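Local coordinates for penicillin-binding protein (Bacillus halodurans, PDB 3TG9), which probably binds penicillin-type antibiotics through an active-site serine, as in related members of the beta-lactamase family, its natural substrate and exact reaction being unestablished, at residues R128-F133 with V170-Y175; Y175-V180 with S189-F194. All coordinates share one frame; numbering follows the deposited sequence.

Overall arrangement
Contacts 1 and 2 lie in series along the chain and both draw on helix 172-182, sharing Tyr175. Contact 1 joins the start of this helix to the 128-133 turn; contact 2 joins its next turns to the 189-194 loop. Their centres are 11 Å apart and on the same side of the chain's centre. They also touch directly: Phe172 CE2 lies 3.5 Å from Tyr191 OH, and Gln173 CG approaches Tyr191 CB equally closely. Both pack against helix 58-70, near whose N-terminal end an apparent SxxK pattern, consistent with a penicillin-binding active site, places Ser55 just before the helix and Lys58 at its first residue.

Contact 1. Residues R128-F133 with V170-Y175; sequences RRLKDF and VTFQEY
Leu130 and Phe172 form the tightly packed part of this contact, where one methyl of the leucine, CD1, lies 3.5 Å from Phe172 CB. The methyl meets the root of the phenylalanine side chain: CG stands anti to the backbone N (chi1 176°), which carries the ring away from the 128-133 turn. The other methyl, Leu130 CD2, approaches the amide of Gln173 more loosely, at 4.2 Å from NE2.

The more open, water-containing side is built around Arg129 and Thr171, both partly exposed where Leu130 and Phe172 are buried. The arginine chain is bent at chi2 and chi3, and the side chain crosses that of Thr171 at about a right angle. Thr171 CG2 sits over one face of the guanidinium, offset toward the rim and 3.4 Å from Arg129 NH2. This is van der Waals packing; the charge is answered by a salt bridge from NH2 to Glu165, whose OE2 also accepts from Phe172 N.

Besides Glu165, water links the segments. Water 2 lies in the guanidinium plane, accepts from Arg129 NE at 2.8 Å and from Leu130 N, and donates to Gln173 OE1. Water 1 makes weak bonds to Arg128 O and Gln173 NE2.

Each segment is also braced internally. Asp132 OD2 takes both Arg128 N and Arg129 N, tying up the turn. Thr171 and Glu174 make a capping box: Glu174 N donates to Thr171 OG1 (3.1 Å), while Thr171 N donates to Glu174 OE1 (2.9 Å) almost straight, at 175°, on the anti side of the carboxylate.

Among its neighbours, the contact lies against two helices: Leu130 packs on Leu162 and Phe133 on Ile158 of helix 155-168, while Phe172 reaches Thr61 of helix 58-70.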
loop_
_atom_site.group_PDB
_atom_site.type_symbol
_atom_site.label_atom_id
_atom_site.label_comp_id
_atom_site.label_asym_id
_atom_site.label_seq_id
_atom_site.Cartn_x
_atom_site.Cartn_y
_atom_site.Cartn_z
ATOM N N ARG B 128 13.259 4.616 -1.881
ATOM C CA ARG B 128 12.961 4.812 -3.292
ATOM C C ARG B 128 14.207 4.829 -4.176
ATOM O O ARG B 128 14.131 4.554 -5.373
ATOM C CB ARG B 128 12.135 6.082 -3.449
ATOM C CG ARG B 128 11.065 6.178 -2.386
ATOM C CD ARG B 128 9.841 6.898 -2.887
ATOM N NE ARG B 128 9.088 6.104 -3.846
ATOM C CZ ARG B 128 7.780 5.847 -3.774
ATOM N NH1 ARG B 128 7.207 5.121 -4.722
ATOM N NH2 ARG B 128 7.036 6.305 -2.771
ATOM N N ARG B 129 15.350 5.139 -3.574
ATOM C CA ARG B 129 16.618 5.105 -4.280
ATOM C C ARG B 129 17.522 4.142 -3.544
ATOM O O ARG B 129 17.348 3.910 -2.348
ATOM C CB ARG B 129 17.268 6.485 -4.313
ATOM C CG ARG B 129 16.403 7.586 -4.899
ATOM C CD ARG B 129 16.115 7.350 -6.369
ATOM N NE ARG B 129 17.254 6.767 -7.075
ATOM C CZ ARG B 129 18.287 7.462 -7.541
ATOM N NH1 ARG B 129 18.342 8.781 -7.372
ATOM N NH2 ARG B 129 19.272 6.839 -8.176
ATOM N N LEU B 130 18.485 3.577 -4.257
ATOM C CA LEU B 130 19.384 2.608 -3.659
ATOM C C LEU B 130 20.155 3.213 -2.491
ATOM O O LEU B 130 20.436 2.535 -1.504
ATOM C CB LEU B 130 20.339 2.050 -4.712
ATOM C CG LEU B 130 19.690 1.292 -5.875
ATOM C CD1 LEU B 130 20.742 0.576 -6.678
ATOM C CD2 LEU B 130 18.655 0.314 -5.372
ATOM N N LYS B 131 20.495 4.493 -2.594
ATOM C CA LYS B 131 21.230 5.142 -1.516
ATOM C C LYS B 131 20.453 5.148 -0.209
ATOM O O LYS B 131 21.041 5.252 0.867
ATOM C CB LYS B 131 21.677 6.557 -1.903
ATOM C CG LYS B 131 20.972 7.152 -3.114
ATOM C CD LYS B 131 19.771 7.984 -2.715
ATOM C CE LYS B 131 20.151 9.010 -1.661
ATOM N NZ LYS B 131 21.304 9.834 -2.108
ATOM N N ASP B 132 19.134 5.011 -0.299
ATOM C CA ASP B 132 18.303 5.036 0.902
ATOM C C ASP B 132 18.580 3.824 1.793
ATOM O O ASP B 132 18.254 3.826 2.978
ATOM C CB ASP B 132 16.814 5.122 0.541
ATOM C CG ASP B 132 16.459 6.419 -0.161
ATOM O OD1 ASP B 132 17.032 7.469 0.200
ATOM O OD2 ASP B 132 15.610 6.398 -1.076
ATOM N N PHE B 133 19.189 2.793 1.223
ATOM C CA PHE B 133 19.529 1.604 1.995
ATOM C C PHE B 133 20.833 1.772 2.773
ATOM O O PHE B 133 21.056 1.079 3.763
ATOM C CB PHE B 133 19.615 0.372 1.088
ATOM C CG PHE B 133 18.288 -0.053 0.501
ATOM C CD1 PHE B 133 17.632 -1.178 0.984
ATOM C CD2 PHE B 133 17.705 0.664 -0.533
ATOM C CE1 PHE B 133 16.422 -1.581 0.449
ATOM C CE2 PHE B 133 16.489 0.271 -1.069
ATOM C CZ PHE B 133 15.845 -0.852 -0.575
ATOM N N VAL B 170 23.053 7.063 -14.737
ATOM C CA VAL B 170 21.599 6.938 -14.670
ATOM C C VAL B 170 21.217 6.154 -13.417
ATOM O O VAL B 170 22.089 5.696 -12.687
ATOM C CB VAL B 170 21.028 6.248 -15.923
ATOM C CG1 VAL B 170 21.072 7.193 -17.120
ATOM C CG2 VAL B 170 21.784 4.946 -16.224
ATOM N N THR B 171 19.923 6.012 -13.148
ATOM C CA THR B 171 19.494 5.243 -11.979
ATOM C C THR B 171 19.645 3.765 -12.280
ATOM O O THR B 171 19.666 3.372 -13.442
ATOM C CB THR B 171 18.025 5.519 -11.588
ATOM O OG1 THR B 171 17.158 5.145 -12.666
ATOM C CG2 THR B 171 17.821 7.000 -11.252
ATOM N N PHE B 172 19.746 2.948 -11.234
ATOM C CA PHE B 172 19.859 1.513 -11.421
ATOM C C PHE B 172 18.733 0.974 -12.296
ATOM O O PHE B 172 18.979 0.274 -13.280
ATOM C CB PHE B 172 19.881 0.768 -10.087
ATOM C CG PHE B 172 19.903 -0.723 -10.245
ATOM C CD1 PHE B 172 21.069 -1.375 -10.622
ATOM C CD2 PHE B 172 18.753 -1.472 -10.053
ATOM C CE1 PHE B 172 21.089 -2.749 -10.785
ATOM C CE2 PHE B 172 18.766 -2.849 -10.223
ATOM C CZ PHE B 172 19.937 -3.487 -10.590
ATOM N N GLN B 173 17.505 1.315 -11.927
ATOM C CA GLN B 173 16.307 0.898 -12.651
ATOM C C GLN B 173 16.333 1.313 -14.123
ATOM O O GLN B 173 15.984 0.526 -15.020
ATOM C CB GLN B 173 15.059 1.464 -11.957
ATOM C CG GLN B 173 14.851 0.964 -10.514
ATOM C CD GLN B 173 15.750 1.648 -9.481
ATOM O OE1 GLN B 173 16.522 2.552 -9.807
ATOM N NE2 GLN B 173 15.637 1.223 -8.218
ATOM N N GLU B 174 16.746 2.551 -14.368
ATOM C CA GLU B 174 16.882 3.053 -15.724
ATOM C C GLU B 174 17.880 2.213 -16.515
ATOM O O GLU B 174 17.623 1.848 -17.664
ATOM C CB GLU B 174 17.321 4.518 -15.717
ATOM C CG GLU B 174 16.187 5.498 -15.511
ATOM C CD GLU B 174 16.679 6.910 -15.264
ATOM O OE1 GLU B 174 17.864 7.082 -14.909
ATOM O OE2 GLU B 174 15.874 7.851 -15.409
ATOM N N TYR B 175 19.019 1.909 -15.898
ATOM C CA TYR B 175 20.036 1.119 -16.574
ATOM C C TYR B 175 19.485 -0.245 -16.993
ATOM O O TYR B 175 19.610 -0.648 -18.153
ATOM C CB TYR B 175 21.294 0.948 -15.716
ATOM C CG TYR B 175 22.409 0.258 -16.487
ATOM C CD1 TYR B 175 23.429 0.995 -17.080
ATOM C CD2 TYR B 175 22.412 -1.122 -16.664
ATOM C CE1 TYR B 175 24.434 0.376 -17.811
ATOM C CE2 TYR B 175 23.419 -1.751 -17.394
ATOM C CZ TYR B 175 24.426 -0.995 -17.962
ATOM O OH TYR B 175 25.432 -1.604 -18.691
HETATM O O HOH W 1 15.447 2.085 -5.445
HETATM O O HOH W 2 17.924 4.071 -7.430
#

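Contact 2. Residues Y175-V180 with S189-F194; sequences YVEANV and SGYFAF
Glu177 on the helix and Gly190 in the irregular loop mark the closest backbone approach of the segments, their CA atoms 6.4 Å apart. Here a helical side chain reaches across to bind loop backbone. The Glu177 chain is extended beyond CG, chi2 being -180°, and this stretches the carboxylate out to the loop. Tyr191 N donates to Glu177 OE2 over 3.0 Å. The bond is nearly straight, with an N-H...O angle of 168°, and the oxygen is met nearly along its C-O axis. The same OE2 lies 3.3 Å from Gly190 CA, a close fit at a residue with no side chain.

Tyr191 offers its ring edge to the helix. Glu177 OE2 lies in the ring plane, 3.8 Å from Tyr191 CD2, and the carboxylate is turned 54° from that plane. Farther along the same edge, Val176 CG1 also lies in plane, touching Tyr191 OH at 3.5 Å and CE2 at 3.7 Å. The valine and tyrosine side chains cross at about a right angle. One edge therefore meets a polar oxygen near CD2 and an apolar methyl near the hydroxyl, while the peptide N-H beside it is satisfied by the carboxylate.

The helix widens into a pi-type turn at 177-180. Just there Asn179 folds back, its ND2 bonded to Tyr175 O at 2.9 Å and placed over the centre of the Tyr175 ring.

Val176 and Tyr191 both pack on Phe60 of helix 58-70, whose first residue is the lysine of a probable SxxK motif, and Gly190 is backbone-bonded to Tyr231 of strand 231-232, which pairs with strand 51-52. The contact thus joins helix 172-182 and a loop beside this small two-stranded sheet to helix 58-70, within the fold shared by penicillin-binding proteins and serine beta-lactamases.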
loop_
_atom_site.group_PDB
_atom_site.type_symbol
_atom_site.label_atom_id
_atom_site.label_comp_id
_atom_site.label_asym_id
_atom_site.label_seq_id
_atom_site.Cartn_x
_atom_site.Cartn_y
_atom_site.Cartn_z
ATOM N N TYR B 175 19.019 1.909 -15.898
ATOM C CA TYR B 175 20.036 1.119 -16.574
ATOM C C TYR B 175 19.485 -0.245 -16.993
ATOM O O TYR B 175 19.610 -0.648 -18.153
ATOM C CB TYR B 175 21.294 0.948 -15.716
ATOM C CG TYR B 175 22.409 0.258 -16.487
ATOM C CD1 TYR B 175 23.429 0.995 -17.080
ATOM C CD2 TYR B 175 22.412 -1.122 -16.664
ATOM C CE1 TYR B 175 24.434 0.376 -17.811
ATOM C CE2 TYR B 175 23.419 -1.751 -17.394
ATOM C CZ TYR B 175 24.426 -0.995 -17.962
ATOM O OH TYR B 175 25.432 -1.604 -18.691
ATOM N N VAL B 176 18.860 -0.946 -16.054
ATOM C CA VAL B 176 18.418 -2.313 -16.309
ATOM C C VAL B 176 17.295 -2.388 -17.336
ATOM O O VAL B 176 17.326 -3.223 -18.240
ATOM C CB VAL B 176 18.000 -3.030 -15.009
ATOM C CG1 VAL B 176 17.361 -4.374 -15.321
ATOM C CG2 VAL B 176 19.207 -3.214 -14.098
ATOM N N GLU B 177 16.300 -1.521 -17.193
ATOM C CA GLU B 177 15.174 -1.496 -18.119
ATOM C C GLU B 177 15.650 -1.193 -19.549
ATOM O O GLU B 177 15.078 -1.682 -20.532
ATOM C CB GLU B 177 14.111 -0.485 -17.633
ATOM C CG GLU B 177 13.613 -0.803 -16.206
ATOM C CD GLU B 177 12.555 0.162 -15.667
ATOM O OE1 GLU B 177 12.620 1.377 -15.964
ATOM O OE2 GLU B 177 11.663 -0.299 -14.915
ATOM N N ALA B 178 16.719 -0.412 -19.657
ATOM C CA ALA B 178 17.264 -0.031 -20.955
ATOM C C ALA B 178 18.262 -1.061 -21.506
ATOM O O ALA B 178 18.149 -1.501 -22.649
ATOM C CB ALA B 178 17.915 1.345 -20.862
ATOM N N ASN B 179 19.229 -1.451 -20.682
ATOM C CA ASN B 179 20.321 -2.314 -21.117
ATOM C C ASN B 179 20.082 -3.801 -20.913
ATOM O O ASN B 179 20.864 -4.630 -21.385
ATOM C CB ASN B 179 21.611 -1.910 -20.416
ATOM C CG ASN B 179 22.004 -0.489 -20.720
ATOM O OD1 ASN B 179 22.414 -0.176 -21.833
ATOM N ND2 ASN B 179 21.873 0.386 -19.735
ATOM N N VAL B 180 19.012 -4.151 -20.212
ATOM C CA VAL B 180 18.729 -5.559 -19.968
ATOM C C VAL B 180 17.341 -5.973 -20.432
ATOM O O VAL B 180 17.214 -6.876 -21.244
ATOM C CB VAL B 180 18.925 -5.941 -18.494
ATOM C CG1 VAL B 180 18.526 -7.389 -18.274
ATOM C CG2 VAL B 180 20.369 -5.709 -18.077
ATOM N N SER B 189 8.198 -5.857 -18.409
ATOM C CA SER B 189 8.925 -5.963 -17.149
ATOM C C SER B 189 9.396 -4.605 -16.673
ATOM O O SER B 189 9.603 -3.698 -17.478
ATOM C CB SER B 189 10.147 -6.884 -17.304
ATOM O OG SER B 189 9.747 -8.228 -17.474
ATOM N N GLY B 190 9.584 -4.471 -15.360
ATOM C CA GLY B 190 10.019 -3.206 -14.794
ATOM C C GLY B 190 10.133 -3.193 -13.277
ATOM O O GLY B 190 9.734 -4.134 -12.573
ATOM N N TYR B 191 10.699 -2.108 -12.770
ATOM C CA TYR B 191 10.792 -1.903 -11.340
ATOM C C TYR B 191 9.615 -1.033 -10.939
ATOM O O TYR B 191 9.730 0.189 -10.840
ATOM C CB TYR B 191 12.137 -1.271 -10.987
ATOM C CG TYR B 191 13.289 -2.209 -11.266
ATOM C CD1 TYR B 191 13.907 -2.894 -10.235
ATOM C CD2 TYR B 191 13.738 -2.435 -12.565
ATOM C CE1 TYR B 191 14.947 -3.764 -10.473
ATOM C CE2 TYR B 191 14.792 -3.314 -12.813
ATOM C CZ TYR B 191 15.388 -3.972 -11.756
ATOM O OH TYR B 191 16.421 -4.859 -11.962
ATOM N N PHE B 192 8.465 -1.678 -10.763
ATOM C CA PHE B 192 7.231 -0.977 -10.448
ATOM C C PHE B 192 7.191 -0.653 -8.963
ATOM O O PHE B 192 7.730 -1.403 -8.142
ATOM C CB PHE B 192 6.001 -1.819 -10.811
ATOM C CG PHE B 192 5.996 -2.319 -12.225
ATOM C CD1 PHE B 192 6.533 -1.553 -13.245
ATOM C CD2 PHE B 192 5.435 -3.550 -12.535
ATOM C CE1 PHE B 192 6.526 -2.012 -14.549
ATOM C CE2 PHE B 192 5.428 -4.018 -13.836
ATOM C CZ PHE B 192 5.971 -3.251 -14.844
ATOM N N ALA B 193 6.548 0.463 -8.632
ATOM C CA ALA B 193 6.364 0.876 -7.248
ATOM C C ALA B 193 4.928 0.589 -6.857
ATOM O O ALA B 193 4.035 0.668 -7.692
ATOM C CB ALA B 193 6.674 2.355 -7.086
ATOM N N PHE B 194 4.713 0.255 -5.587
ATOM C CA PHE B 194 3.401 -0.164 -5.114
ATOM C C PHE B 194 2.342 0.915 -5.324
ATOM O O PHE B 194 1.168 0.605 -5.537
ATOM C CB PHE B 194 3.454 -0.520 -3.621
ATOM C CG PHE B 194 4.115 -1.840 -3.319
ATOM C CD1 PHE B 194 3.686 -3.011 -3.940
ATOM C CD2 PHE B 194 5.148 -1.915 -2.390
ATOM C CE1 PHE B 194 4.289 -4.222 -3.655
ATOM C CE2 PHE B 194 5.748 -3.123 -2.095
ATOM C CZ PHE B 194 5.323 -4.281 -2.728
#